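Local coordinates for protein carboxylic ester hydrolase (Aspergillus niger, PDB 7K4O) that probably hydrolyses ester bonds of tannins as a serine esterase of the tannase family, and is seen here with gallic acid bound, at residues W193-Q197 and T396-L401; L147-Y152 and Y390-L394; H155-S159 and F199-W203. All coordinates share one frame; numbering follows the deposited sequence.

Interaction 1: residues W193-Q197 and T396-L401; sequences WSQVQ and TTWPDL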
loop_
_atom_site.group_PDB
_atom_site.type_symbol
_atom_site.label_atom_id
_atom_site.label_comp_id
_atom_site.label_asym_id
_atom_site.label_seq_id
_atom_site.Cartn_x
_atom_site.Cartn_y
_atom_site.Cartn_z
ATOM N N TRP A 193 -2.856 -8.313 -2.038
ATOM C CA TRP A 193 -4.277 -8.740 -1.892
ATOM C C TRP A 193 -4.784 -9.393 -3.178
ATOM O O TRP A 193 -5.636 -10.284 -3.092
ATOM C CB TRP A 193 -5.182 -7.584 -1.464
ATOM C CG TRP A 193 -5.109 -7.280 -0.007
ATOM C CD1 TRP A 193 -4.688 -6.119 0.554
ATOM C CD2 TRP A 193 -5.376 -8.181 1.083
ATOM N NE1 TRP A 193 -4.766 -6.196 1.915
ATOM C CE2 TRP A 193 -5.177 -7.455 2.271
ATOM C CE3 TRP A 193 -5.860 -9.496 1.181
ATOM C CZ2 TRP A 193 -5.387 -8.019 3.525
ATOM C CZ3 TRP A 193 -6.070 -10.046 2.426
ATOM C CH2 TRP A 193 -5.813 -9.320 3.587
ATOM N N SER A 194 -4.292 -9.005 -4.351
ATOM C CA SER A 194 -4.772 -9.545 -5.633
ATOM C C SER A 194 -4.552 -11.063 -5.658
ATOM O O SER A 194 -5.346 -11.800 -6.278
ATOM C CB SER A 194 -4.135 -8.880 -6.824
ATOM O OG SER A 194 -2.787 -9.282 -7.051
ATOM N N GLN A 195 -3.479 -11.537 -5.034
ATOM C CA GLN A 195 -3.160 -12.980 -5.018
ATOM C C GLN A 195 -3.862 -13.697 -3.852
ATOM O O GLN A 195 -4.438 -14.765 -4.059
ATOM C CB GLN A 195 -1.655 -13.232 -4.895
ATOM C CG GLN A 195 -0.847 -12.532 -5.966
ATOM C CD GLN A 195 -1.250 -12.922 -7.372
ATOM O OE1 GLN A 195 -1.086 -14.056 -7.778
ATOM N NE2 GLN A 195 -1.863 -11.988 -8.097
ATOM N N VAL A 196 -3.875 -13.092 -2.665
ATOM C CA VAL A 196 -4.535 -13.684 -1.471
ATOM C C VAL A 196 -6.029 -13.909 -1.752
ATOM O O VAL A 196 -6.576 -14.888 -1.327
ATOM C CB VAL A 196 -4.278 -12.822 -0.249
ATOM C CG1 VAL A 196 -5.116 -13.261 0.941
ATOM C CG2 VAL A 196 -2.780 -12.776 0.131
ATOM N N GLN A 197 -6.639 -13.025 -2.534
ATOM C CA GLN A 197 -8.072 -13.113 -2.885
ATOM C C GLN A 197 -8.404 -14.210 -3.894
ATOM O O GLN A 197 -9.575 -14.525 -3.997
ATOM C CB GLN A 197 -8.540 -11.736 -3.372
ATOM C CG GLN A 197 -8.686 -10.754 -2.248
ATOM C CD GLN A 197 -8.929 -9.325 -2.660
ATOM O OE1 GLN A 197 -9.238 -9.022 -3.822
ATOM N NE2 GLN A 197 -8.700 -8.407 -1.733
ATOM N N THR A 396 -9.955 -5.307 -6.265
ATOM C CA THR A 396 -9.151 -5.998 -5.225
ATOM C C THR A 396 -9.807 -5.896 -3.845
ATOM O O THR A 396 -9.072 -5.675 -2.868
ATOM C CB THR A 396 -7.700 -5.507 -5.235
ATOM O OG1 THR A 396 -7.253 -5.318 -6.568
ATOM C CG2 THR A 396 -6.799 -6.500 -4.536
ATOM N N THR A 397 -11.130 -6.088 -3.752
ATOM C CA THR A 397 -11.790 -6.095 -2.452
ATOM C C THR A 397 -12.631 -7.332 -2.258
ATOM O O THR A 397 -13.513 -7.297 -1.411
ATOM C CB THR A 397 -12.640 -4.852 -2.199
ATOM O OG1 THR A 397 -13.501 -4.704 -3.352
ATOM C CG2 THR A 397 -11.715 -3.694 -1.961
ATOM N N TRP A 398 -12.303 -8.429 -2.902
ATOM C CA TRP A 398 -13.046 -9.680 -2.676
ATOM C C TRP A 398 -12.898 -10.153 -1.230
ATOM O O TRP A 398 -11.772 -10.342 -0.776
ATOM C CB TRP A 398 -12.511 -10.697 -3.638
ATOM C CG TRP A 398 -13.260 -11.966 -3.614
ATOM C CD1 TRP A 398 -12.876 -13.102 -2.979
ATOM C CD2 TRP A 398 -14.400 -12.286 -4.391
ATOM N NE1 TRP A 398 -13.758 -14.090 -3.259
ATOM C CE2 TRP A 398 -14.725 -13.613 -4.068
ATOM C CE3 TRP A 398 -15.189 -11.520 -5.229
ATOM C CZ2 TRP A 398 -15.773 -14.264 -4.692
ATOM C CZ3 TRP A 398 -16.281 -12.155 -5.792
ATOM C CH2 TRP A 398 -16.548 -13.479 -5.515
ATOM N N PRO A 399 -13.988 -10.232 -0.454
ATOM C CA PRO A 399 -13.889 -10.469 0.993
ATOM C C PRO A 399 -13.926 -11.928 1.430
ATOM O O PRO A 399 -13.757 -12.158 2.595
ATOM C CB PRO A 399 -15.117 -9.682 1.523
ATOM C CG PRO A 399 -16.142 -9.936 0.451
ATOM C CD PRO A 399 -15.350 -9.821 -0.839
ATOM N N ASP A 400 -14.200 -12.865 0.524
ATOM C CA ASP A 400 -14.267 -14.300 0.846
ATOM C C ASP A 400 -12.857 -14.875 0.624
ATOM O O ASP A 400 -12.472 -15.098 -0.535
ATOM C CB ASP A 400 -15.281 -15.027 -0.009
ATOM C CG ASP A 400 -15.292 -16.518 0.267
ATOM O OD1 ASP A 400 -14.633 -16.900 1.282
ATOM O OD2 ASP A 400 -15.893 -17.249 -0.530
ATOM N N LEU A 401 -12.104 -15.057 1.700
ATOM C CA LEU A 401 -10.709 -15.544 1.641
ATOM C C LEU A 401 -10.686 -16.992 2.143
ATOM O O LEU A 401 -9.634 -17.463 2.638
ATOM C CB LEU A 401 -9.840 -14.635 2.503
ATOM C CG LEU A 401 -9.795 -13.158 2.145
ATOM C CD1 LEU A 401 -8.821 -12.395 3.028
ATOM C CD2 LEU A 401 -9.393 -12.976 0.676
HETATM O O HOH W 1 -10.761 -16.285 -2.327
#
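With CG anti to its own carbonyl carbon (chi1 -74°) and the chain extended beyond, Gln197 carries its amide to the backbone of Thr396 to Trp398, while Thr396 sends CG2 back toward Trp193 from a position anti to its backbone N. Gln197 NE2 gives Thr396 O a nearly straight hydrogen bond of 3.0 Å (165° at the hydrogen). The acceptor lies in the amide plane of Gln197, yet the donor stands well above the carbonyl plane of Thr396, off its lone-pair directions. Gln197 OE1 accepts a weak bond from Trp398 N, at 3.3 Å. One side-chain amide thus occupies both a backbone acceptor and a backbone donor, which fixes the rotation of its flat end. Thr396 CG2 packs 3.6 Å from Trp193 CB; its OG1 is bound elsewhere, by Leu394 O and Arg190. Further along the loop, the two methyls of Leu401 divide their work: CD1 meets Trp193 CZ3 at 3.7 Å, the side chains crossing at about a right angle, and CD2 rests 3.7 Å from Gln197 CG. A water joins Gln197 O to Asp400 O. The whole illustrates a loop tied to helix 187-196, which follows strand 179-185 and whose preceding turn holds Ser186 of the gallic acid pocket, consistent with the nucleophile elbow of an alpha/beta-hydrolase fold.

Interaction 2: residues L147-Y152 and Y390-L394; sequences LYMFAY and YYSTL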
loop_
_atom_site.group_PDB
_atom_site.type_symbol
_atom_site.label_atom_id
_atom_site.label_comp_id
_atom_site.label_asym_id
_atom_site.label_seq_id
_atom_site.Cartn_x
_atom_site.Cartn_y
_atom_site.Cartn_z
ATOM N N LEU A 147 -4.064 -4.752 -18.558
ATOM C CA LEU A 147 -4.985 -4.663 -17.430
ATOM C C LEU A 147 -4.909 -5.929 -16.581
ATOM O O LEU A 147 -4.752 -5.806 -15.356
ATOM C CB LEU A 147 -6.417 -4.437 -17.931
ATOM C CG LEU A 147 -7.479 -4.484 -16.868
ATOM C CD1 LEU A 147 -7.355 -3.307 -15.927
ATOM C CD2 LEU A 147 -8.886 -4.480 -17.446
ATOM N N TYR A 148 -5.037 -7.089 -17.215
ATOM C CA TYR A 148 -5.077 -8.364 -16.453
ATOM C C TYR A 148 -3.697 -8.650 -15.824
ATOM O O TYR A 148 -3.673 -9.150 -14.658
ATOM C CB TYR A 148 -5.554 -9.528 -17.327
ATOM C CG TYR A 148 -7.056 -9.650 -17.309
ATOM C CD1 TYR A 148 -7.847 -8.776 -18.058
ATOM C CD2 TYR A 148 -7.708 -10.642 -16.601
ATOM C CE1 TYR A 148 -9.232 -8.883 -18.042
ATOM C CE2 TYR A 148 -9.098 -10.746 -16.554
ATOM C CZ TYR A 148 -9.868 -9.864 -17.306
ATOM O OH TYR A 148 -11.234 -9.968 -17.334
ATOM N N MET A 149 -2.614 -8.445 -16.565
ATOM C CA MET A 149 -1.266 -8.664 -15.999
ATOM C C MET A 149 -1.035 -7.736 -14.779
ATOM O O MET A 149 -0.596 -8.221 -13.722
ATOM C CB MET A 149 -0.230 -8.395 -17.074
ATOM C CG MET A 149 -0.101 -9.532 -18.070
ATOM S SD MET A 149 0.579 -11.059 -17.310
ATOM C CE MET A 149 2.322 -10.643 -17.400
ATOM N N PHE A 150 -1.379 -6.456 -14.862
ATOM C CA PHE A 150 -1.238 -5.528 -13.725
ATOM C C PHE A 150 -2.160 -5.937 -12.586
ATOM O O PHE A 150 -1.758 -5.932 -11.407
ATOM C CB PHE A 150 -1.537 -4.101 -14.188
ATOM C CG PHE A 150 -1.303 -3.000 -13.188
ATOM C CD1 PHE A 150 -0.079 -2.843 -12.555
ATOM C CD2 PHE A 150 -2.295 -2.086 -12.903
ATOM C CE1 PHE A 150 0.137 -1.795 -11.677
ATOM C CE2 PHE A 150 -2.095 -1.058 -11.982
ATOM C CZ PHE A 150 -0.871 -0.885 -11.420
ATOM N N ALA A 151 -3.413 -6.283 -12.897
ATOM C CA ALA A 151 -4.445 -6.615 -11.904
ATOM C C ALA A 151 -3.983 -7.777 -11.028
ATOM O O ALA A 151 -4.104 -7.629 -9.811
ATOM C CB ALA A 151 -5.771 -6.925 -12.554
ATOM N N TYR A 152 -3.624 -8.899 -11.643
ATOM C CA TYR A 152 -3.313 -10.115 -10.854
ATOM C C TYR A 152 -2.521 -11.154 -11.622
ATOM O O TYR A 152 -1.955 -12.048 -10.963
ATOM C CB TYR A 152 -4.601 -10.742 -10.306
ATOM C CG TYR A 152 -5.517 -11.365 -11.327
ATOM C CD1 TYR A 152 -5.326 -12.660 -11.767
ATOM C CD2 TYR A 152 -6.606 -10.648 -11.862
ATOM C CE1 TYR A 152 -6.191 -13.242 -12.692
ATOM C CE2 TYR A 152 -7.484 -11.223 -12.765
ATOM C CZ TYR A 152 -7.277 -12.518 -13.180
ATOM O OH TYR A 152 -8.133 -13.099 -14.098
ATOM N N TYR A 390 -14.424 -2.701 -12.878
ATOM C CA TYR A 390 -13.092 -3.173 -12.406
ATOM C C TYR A 390 -13.214 -4.187 -11.277
ATOM O O TYR A 390 -12.135 -4.649 -10.784
ATOM C CB TYR A 390 -12.178 -1.967 -12.112
ATOM C CG TYR A 390 -11.786 -1.236 -13.373
ATOM C CD1 TYR A 390 -11.127 -1.888 -14.385
ATOM C CD2 TYR A 390 -12.182 0.074 -13.623
ATOM C CE1 TYR A 390 -10.853 -1.305 -15.606
ATOM C CE2 TYR A 390 -11.889 0.673 -14.834
ATOM C CZ TYR A 390 -11.199 0.010 -15.822
ATOM O OH TYR A 390 -10.951 0.557 -17.039
ATOM N N TYR A 391 -14.415 -4.626 -10.928
ATOM C CA TYR A 391 -14.639 -5.597 -9.816
ATOM C C TYR A 391 -13.681 -6.780 -9.944
ATOM O O TYR A 391 -13.076 -7.194 -8.940
ATOM C CB TYR A 391 -16.073 -6.157 -9.853
ATOM C CG TYR A 391 -16.666 -6.463 -8.502
ATOM C CD1 TYR A 391 -16.383 -7.639 -7.830
ATOM C CD2 TYR A 391 -17.555 -5.585 -7.929
ATOM C CE1 TYR A 391 -16.938 -7.881 -6.576
ATOM C CE2 TYR A 391 -18.140 -5.835 -6.705
ATOM C CZ TYR A 391 -17.759 -6.942 -5.998
ATOM O OH TYR A 391 -18.370 -7.093 -4.775
ATOM N N SER A 392 -13.599 -7.358 -11.140
ATOM C CA SER A 392 -12.889 -8.632 -11.433
ATOM C C SER A 392 -11.384 -8.440 -11.653
ATOM O O SER A 392 -10.675 -9.470 -11.803
ATOM C CB SER A 392 -13.497 -9.338 -12.617
ATOM O OG SER A 392 -14.806 -9.772 -12.341
ATOM N N THR A 393 -10.873 -7.214 -11.748
ATOM C CA THR A 393 -9.460 -6.964 -12.136
ATOM C C THR A 393 -8.814 -6.079 -11.071
ATOM O O THR A 393 -8.069 -6.573 -10.226
ATOM C CB THR A 393 -9.318 -6.390 -13.572
ATOM O OG1 THR A 393 -10.193 -5.249 -13.665
ATOM C CG2 THR A 393 -9.679 -7.398 -14.640
ATOM N N LEU A 394 -9.079 -4.772 -11.061
ATOM C CA LEU A 394 -8.304 -3.831 -10.217
ATOM C C LEU A 394 -8.953 -3.621 -8.848
ATOM O O LEU A 394 -8.226 -3.176 -7.959
ATOM C CB LEU A 394 -8.186 -2.503 -10.967
ATOM C CG LEU A 394 -7.350 -2.559 -12.239
ATOM C CD1 LEU A 394 -7.390 -1.203 -12.913
ATOM C CD2 LEU A 394 -5.946 -2.928 -11.912
HETATM O O HOH W 2 -7.001 -7.704 -7.973
#
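Ala151 O, on the helix turn that packs against Thr393, accepts a hydrogen bond from Arg190 NH1 and a weak one from a water at 3.4 Å. That water also lies 2.7 Å from Thr393 O, though it has more acceptors in reach than protons to give, so both bonds need not exist at once. The setting is an alpha/beta-hydrolase fold: helix 144-169, widened by a pi-type turn at 149-152, meets the type I beta turn Tyr390-Thr393 that begins at the end of helix 376-390. No direct hydrogen bond links the two segments, and side chains carry the rest of the contact. Thr393 is central. Its chi1 of 52° sets OG1 between the backbone N and the carbonyl carbon, at the edge of the Tyr390 ring, and swings CG2 over one face of Tyr148, in a CH-pi contact 3.8 Å from the ring centroid and 17° off the normal. Thr393 CB, meanwhile, sits 3.7 Å from Ala151 CB. Beside this, Leu394 packs on several helix residues: its CD1 touches Leu147 CD1 at 3.7 Å, and its CD2 lies against Ala151 and meets Phe150 CD2 at 3.9 Å, the Leu394 and Phe150 side chains crossing at about a right angle. Leu147 CD1 also reaches the Tyr390 ring, whose hydroxyl is bound to Leu360 O. The side chain of Phe150 is about 7 Å from the bound gallic acid. Within the turn, Ser392 O, hydrogen-bonded to Arg198 NH2, lies 3.8 Å from Tyr152 CE2.

Interaction 3: residues H155-S159 and F199-W203; sequences HRELS and FGDEW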
loop_
_atom_site.group_PDB
_atom_site.type_symbol
_atom_site.label_atom_id
_atom_site.label_comp_id
_atom_site.label_asym_id
_atom_site.label_seq_id
_atom_site.Cartn_x
_atom_site.Cartn_y
_atom_site.Cartn_z
ATOM N N HIS A 155 1.642 -11.412 -11.169
ATOM C CA HIS A 155 2.134 -11.921 -9.860
ATOM C C HIS A 155 1.885 -13.425 -9.710
ATOM O O HIS A 155 2.740 -14.145 -9.143
ATOM C CB HIS A 155 1.530 -11.151 -8.711
ATOM C CG HIS A 155 2.333 -9.965 -8.347
ATOM N ND1 HIS A 155 3.624 -10.095 -7.789
ATOM C CD2 HIS A 155 2.100 -8.650 -8.538
ATOM C CE1 HIS A 155 4.116 -8.880 -7.643
ATOM N NE2 HIS A 155 3.202 -7.972 -8.060
ATOM N N ARG A 156 0.793 -13.921 -10.248
ATOM C CA ARG A 156 0.535 -15.377 -10.268
ATOM C C ARG A 156 1.664 -16.091 -11.019
ATOM O O ARG A 156 2.193 -17.120 -10.521
ATOM C CB ARG A 156 -0.835 -15.618 -10.890
ATOM C CG ARG A 156 -1.215 -17.070 -11.032
ATOM C CD ARG A 156 -1.113 -17.781 -9.746
ATOM N NE ARG A 156 -1.759 -19.099 -9.898
ATOM C CZ ARG A 156 -1.702 -20.040 -8.950
ATOM N NH1 ARG A 156 -1.128 -19.805 -7.781
ATOM N NH2 ARG A 156 -2.294 -21.194 -9.154
ATOM N N GLU A 157 2.011 -15.586 -12.217
ATOM C CA GLU A 157 3.057 -16.190 -13.065
ATOM C C GLU A 157 4.420 -16.115 -12.356
ATOM O O GLU A 157 5.170 -17.109 -12.394
ATOM C CB GLU A 157 3.053 -15.503 -14.416
ATOM C CG GLU A 157 1.827 -15.833 -15.258
ATOM C CD GLU A 157 1.566 -14.961 -16.484
ATOM O OE1 GLU A 157 2.393 -14.056 -16.779
ATOM O OE2 GLU A 157 0.529 -15.219 -17.151
ATOM N N LEU A 158 4.740 -14.957 -11.790
ATOM C CA LEU A 158 6.010 -14.767 -11.058
ATOM C C LEU A 158 6.118 -15.824 -9.951
ATOM O O LEU A 158 7.188 -16.446 -9.808
ATOM C CB LEU A 158 6.127 -13.348 -10.513
ATOM C CG LEU A 158 7.249 -13.082 -9.479
ATOM C CD1 LEU A 158 8.626 -13.433 -10.006
ATOM C CD2 LEU A 158 7.155 -11.666 -8.965
ATOM N N SER A 159 5.086 -15.982 -9.142
ATOM C CA SER A 159 5.175 -16.968 -8.038
ATOM C C SER A 159 5.329 -18.367 -8.608
ATOM O O SER A 159 6.193 -19.149 -8.094
ATOM C CB SER A 159 3.997 -16.870 -7.126
ATOM O OG SER A 159 4.019 -15.643 -6.433
ATOM N N PHE A 199 -5.792 -17.081 -4.937
ATOM C CA PHE A 199 -4.887 -18.263 -5.022
ATOM C C PHE A 199 -4.467 -18.652 -3.607
ATOM O O PHE A 199 -3.525 -18.026 -3.033
ATOM C CB PHE A 199 -3.707 -17.982 -5.930
ATOM C CG PHE A 199 -4.059 -17.430 -7.286
ATOM C CD1 PHE A 199 -4.787 -18.189 -8.186
ATOM C CD2 PHE A 199 -3.719 -16.135 -7.630
ATOM C CE1 PHE A 199 -5.168 -17.654 -9.408
ATOM C CE2 PHE A 199 -4.076 -15.602 -8.841
ATOM C CZ PHE A 199 -4.815 -16.365 -9.733
ATOM N N GLY A 200 -5.150 -19.624 -3.067
ATOM C CA GLY A 200 -5.045 -19.931 -1.627
ATOM C C GLY A 200 -3.677 -20.413 -1.201
ATOM O O GLY A 200 -3.278 -20.118 -0.055
ATOM N N ASP A 201 -2.964 -21.117 -2.059
ATOM C CA ASP A 201 -1.656 -21.663 -1.617
ATOM C C ASP A 201 -0.476 -21.053 -2.372
ATOM O O ASP A 201 0.623 -21.616 -2.252
ATOM C CB ASP A 201 -1.640 -23.177 -1.722
ATOM C CG ASP A 201 -2.100 -23.657 -3.065
ATOM O OD1 ASP A 201 -1.691 -23.052 -4.082
ATOM O OD2 ASP A 201 -2.976 -24.557 -3.077
ATOM N N GLU A 202 -0.614 -19.888 -2.989
ATOM C CA GLU A 202 0.531 -19.230 -3.633
ATOM C C GLU A 202 1.556 -18.826 -2.554
ATOM O O GLU A 202 2.761 -19.041 -2.756
ATOM C CB GLU A 202 0.011 -18.027 -4.415
ATOM C CG GLU A 202 1.092 -17.205 -5.068
ATOM C CD GLU A 202 0.567 -16.117 -6.011
ATOM O OE1 GLU A 202 -0.520 -16.314 -6.512
ATOM O OE2 GLU A 202 1.304 -15.188 -6.286
ATOM N N TRP A 203 1.095 -18.240 -1.460
ATOM C CA TRP A 203 1.961 -17.784 -0.359
ATOM C C TRP A 203 1.473 -18.331 0.970
ATOM O O TRP A 203 0.245 -18.362 1.234
ATOM C CB TRP A 203 2.048 -16.268 -0.280
ATOM C CG TRP A 203 2.513 -15.593 -1.530
ATOM C CD1 TRP A 203 3.501 -15.963 -2.394
ATOM C CD2 TRP A 203 1.944 -14.393 -2.068
ATOM N NE1 TRP A 203 3.620 -15.029 -3.411
ATOM C CE2 TRP A 203 2.657 -14.088 -3.242
ATOM C CE3 TRP A 203 0.920 -13.528 -1.660
ATOM C CZ2 TRP A 203 2.409 -12.940 -3.999
ATOM C CZ3 TRP A 203 0.673 -12.400 -2.408
ATOM C CH2 TRP A 203 1.408 -12.101 -3.550
HETATM O O HOH W 3 -0.319 -22.039 -6.037
#
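The CA atoms of Ser159 and Glu202 come within 6.8 Å of each other, where the type I beta turn Phe199-Glu202, closed by only a weak backbone bond, lies against helix 144-169. This turn belongs to the return limb of a beta-alpha-beta crossover, running from helix 187-196 into strand 205-209, which lies parallel to strand 179-185 in the central sheet of the alpha/beta-hydrolase fold. Arg156 and Phe199 form a stack. Bent at chi2 (54°), Arg156 brings CD over the middle of the Phe199 ring, 3.6 Å from the centroid, and lays its guanidinium flat on the ring with the planes 2° apart. Arg156 CZ falls nearer Phe199 CD1 and CG, which makes the cation-pi contact off-centre. Glu202 OE1 comes at the edge of the same guanidinium, but the salt bridge from Glu202 OE1 to Arg156 NH1 is long, at 3.8 Å. The other carboxylate oxygen is held more firmly: Ser159 OG donates to Glu202 OE2 over 2.8 Å, approaching on the anti side and 34° out of the carboxylate plane. Ser159 OG in turn receives a weak bond from Trp203 NE1 and is also linked to Ser92 OG, a small polar cluster within a buried contact. A water accepts a hydrogen bond from Arg156 NH1 at 2.9 Å and donates one to Asp201 OD1 at 2.6 Å.

The three contacts gather around helix 187-196. The centres of interactions 1 and 2 lie about 12 Å apart, as do those of 1 and 3, while 2 and 3 are about 15 Å apart. Interactions 2 and 3 share helix 144-169, using successive parts of it; interactions 1 and 2 share the loop between helices 376-390 and 402-406. Along the chain the order is 147-152, 155-159, 193-197, 199-203, 390-394, 396-401, so a distant loop is brought back onto two early helices. Tyr152, from interaction 2, also packs on Ser194 and Phe199. The three contacts thus join helix 187-196, which follows the probable nucleophile elbow, and the turn after it to helix 144-169 and the loop 390-401.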